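Local coordinates for Phosphoglucomutase/phosphomannomutase family protein (Burkholderia thailandensis, PDB 3UW2) that probably moves a phosphoryl group between positions of a sugar phosphate, as a metal-dependent member of the phosphohexose mutase family, at residues A[352-357]-A[365-370]. Numbering follows the deposited sequence.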
loop_
_atom_site.group_PDB
_atom_site.type_symbol
_atom_site.label_atom_id
_atom_site.label_comp_id
_atom_site.label_asym_id
_atom_site.label_seq_id
_atom_site.Cartn_x
_atom_site.Cartn_y
_atom_site.Cartn_z
ATOM N N VAL A 352 1.229 2.487 -4.734
ATOM C CA VAL A 352 1.169 3.358 -5.897
ATOM C C VAL A 352 -0.108 2.986 -6.642
ATOM O O VAL A 352 -0.366 1.778 -6.898
ATOM C CB VAL A 352 2.438 3.199 -6.793
ATOM C CG1 VAL A 352 2.398 4.167 -7.987
ATOM C CG2 VAL A 352 3.709 3.508 -5.998
ATOM N N PHE A 353 -0.920 3.995 -6.974
ATOM C CA PHE A 353 -2.242 3.712 -7.494
ATOM C C PHE A 353 -2.326 4.259 -8.921
ATOM O O PHE A 353 -2.392 5.487 -9.110
ATOM C CB PHE A 353 -3.320 4.402 -6.641
ATOM C CG PHE A 353 -3.258 4.123 -5.152
ATOM C CD1 PHE A 353 -2.254 4.678 -4.351
ATOM C CD2 PHE A 353 -4.285 3.393 -4.528
ATOM C CE1 PHE A 353 -2.265 4.479 -2.943
ATOM C CE2 PHE A 353 -4.294 3.188 -3.138
ATOM C CZ PHE A 353 -3.284 3.736 -2.354
ATOM N N PHE A 354 -2.381 3.373 -9.920
ATOM C CA PHE A 354 -2.602 3.773 -11.333
ATOM C C PHE A 354 -4.087 3.645 -11.663
ATOM O O PHE A 354 -4.611 2.540 -11.590
ATOM C CB PHE A 354 -1.842 2.841 -12.316
ATOM C CG PHE A 354 -0.337 2.994 -12.252
ATOM C CD1 PHE A 354 0.311 3.949 -13.056
ATOM C CD2 PHE A 354 0.425 2.248 -11.302
ATOM C CE1 PHE A 354 1.711 4.124 -12.973
ATOM C CE2 PHE A 354 1.809 2.423 -11.252
ATOM C CZ PHE A 354 2.439 3.352 -12.073
ATOM N N LYS A 355 -4.730 4.768 -12.016
ATOM C CA LYS A 355 -6.012 4.735 -12.657
ATOM C C LYS A 355 -5.758 4.791 -14.148
ATOM O O LYS A 355 -6.353 4.011 -14.905
ATOM C CB LYS A 355 -6.904 5.894 -12.199
ATOM C CG LYS A 355 -8.239 5.983 -12.952
ATOM C CD LYS A 355 -9.071 4.713 -12.797
ATOM C CE LYS A 355 -10.272 4.826 -13.739
ATOM N NZ LYS A 355 -11.337 4.469 -12.783
ATOM N N ASP A 356 -4.851 5.660 -14.591
ATOM C CA ASP A 356 -4.434 5.657 -16.045
ATOM C C ASP A 356 -4.107 4.252 -16.529
ATOM O O ASP A 356 -3.247 3.582 -15.914
ATOM C CB ASP A 356 -3.186 6.539 -16.142
ATOM C CG ASP A 356 -2.493 6.431 -17.479
ATOM O OD1 ASP A 356 -3.020 7.058 -18.396
ATOM O OD2 ASP A 356 -1.419 5.810 -17.594
ATOM N N ARG A 357 -4.843 3.749 -17.537
ATOM C CA ARG A 357 -4.601 2.425 -18.192
ATOM C C ARG A 357 -4.831 1.257 -17.243
ATOM O O ARG A 357 -4.439 0.113 -17.528
ATOM C CB ARG A 357 -3.157 2.328 -18.737
ATOM C CG ARG A 357 -2.893 3.321 -19.866
ATOM C CD ARG A 357 -1.394 3.472 -20.189
ATOM N NE ARG A 357 -0.746 2.186 -20.539
ATOM C CZ ARG A 357 0.559 1.985 -20.417
ATOM N NH1 ARG A 357 1.400 2.971 -19.960
ATOM N NH2 ARG A 357 1.028 0.798 -20.690
ATOM N N LEU A 365 2.778 -5.392 -8.176
ATOM C CA LEU A 365 3.201 -6.149 -9.349
ATOM C C LEU A 365 2.944 -5.306 -10.630
ATOM O O LEU A 365 3.766 -5.312 -11.546
ATOM C CB LEU A 365 2.394 -7.457 -9.494
ATOM C CG LEU A 365 2.856 -8.659 -8.622
ATOM C CD1 LEU A 365 2.613 -8.458 -7.133
ATOM C CD2 LEU A 365 2.068 -9.902 -9.096
ATOM N N TYR A 366 1.771 -4.665 -10.704
ATOM C CA TYR A 366 1.510 -3.717 -11.750
ATOM C C TYR A 366 2.462 -2.533 -11.710
ATOM O O TYR A 366 2.934 -2.107 -12.750
ATOM C CB TYR A 366 0.042 -3.222 -11.689
ATOM C CG TYR A 366 -0.326 -2.440 -12.921
ATOM C CD1 TYR A 366 -0.410 -3.075 -14.185
ATOM C CD2 TYR A 366 -0.577 -1.056 -12.859
ATOM C CE1 TYR A 366 -0.702 -2.332 -15.372
ATOM C CE2 TYR A 366 -0.884 -0.323 -14.007
ATOM C CZ TYR A 366 -1.001 -0.988 -15.249
ATOM O OH TYR A 366 -1.313 -0.244 -16.357
ATOM N N THR A 367 2.749 -1.990 -10.522
ATOM C CA THR A 367 3.710 -0.850 -10.467
ATOM C C THR A 367 5.059 -1.345 -11.030
ATOM O O THR A 367 5.721 -0.618 -11.775
ATOM C CB THR A 367 3.861 -0.384 -8.993
ATOM O OG1 THR A 367 2.582 0.086 -8.547
ATOM C CG2 THR A 367 4.955 0.718 -8.800
ATOM N N GLY A 368 5.482 -2.561 -10.652
ATOM C CA GLY A 368 6.724 -3.113 -11.174
ATOM C C GLY A 368 6.716 -3.124 -12.708
ATOM O O GLY A 368 7.682 -2.753 -13.339
ATOM N N ALA A 369 5.614 -3.564 -13.298
ATOM C CA ALA A 369 5.510 -3.628 -14.726
ATOM C C ALA A 369 5.564 -2.218 -15.331
ATOM O O ALA A 369 6.225 -2.010 -16.365
ATOM C CB ALA A 369 4.212 -4.350 -15.106
ATOM N N ARG A 370 4.913 -1.241 -14.683
ATOM C CA ARG A 370 4.870 0.087 -15.233
ATOM C C ARG A 370 6.276 0.672 -15.131
ATOM O O ARG A 370 6.672 1.444 -15.984
ATOM C CB ARG A 370 3.862 0.980 -14.485
ATOM C CG ARG A 370 2.380 0.656 -14.818
ATOM C CD ARG A 370 2.025 1.045 -16.252
ATOM N NE ARG A 370 1.964 2.536 -16.403
ATOM C CZ ARG A 370 0.848 3.264 -16.368
ATOM N NH1 ARG A 370 -0.385 2.679 -16.282
ATOM N NH2 ARG A 370 0.942 4.580 -16.518
HETATM O O HOH W 1 -2.466 -1.269 -18.358
#
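The Phe354 ring lies against the aliphatic part and guanidinium of Arg370 where strand 352-354, an outermost strand of the four-stranded mixed sheet in alpha/beta/alpha domain III, meets helix 364-375; the short segments run at 73° to each other. The apolar part centres on the Phe354 ring. Arg370 CG stands over its face in a CH-pi contact, 3.9 Å from the centroid, and Tyr366 turns a ring edge toward the Phe354 face in an offset edge-to-face pair with planes 84° apart. Thr367 OG1 sits at the edge of the same ring, 3.7 Å from Phe354 CE2, and also touches Val352 CB; its hydroxyl is hydrogen-bonded to Asp363 O. Phe289 of helix 282-296 adds another edge-to-face partner to Phe354. The Arg370 guanidinium is sandwiched, with Phe354 CD1 over one face, the ring plane tilted from it, and Arg357 NH1 over the opposite one. The two guanidinium groups are stacked nearly flat on each other, centres 4.2 Å apart, and their like charges are probably offset by carboxylates: Arg357 is paired with Asp188 and Glu373, Arg370 with Asp356. Bends at chi2 and chi3 fold the Arg370 chain so that its guanidinium reaches the turn after the strand. There two of its nitrogens hold Asp356, each by a different oxygen: NH1 bonds to the backbone O of Asp356 at 3.0 Å, from above the carbonyl plane, while NH2 makes a salt bridge to Asp356 OD2 at 2.9 Å. Arg296 holds that same carboxylate oxygen from helix 282-296. Arg370 NH1 also donates to Tyr366 OH at 3.1 Å, fixing the phenol beside the turn, with the hydroxyl oxygen close to the guanidinium plane.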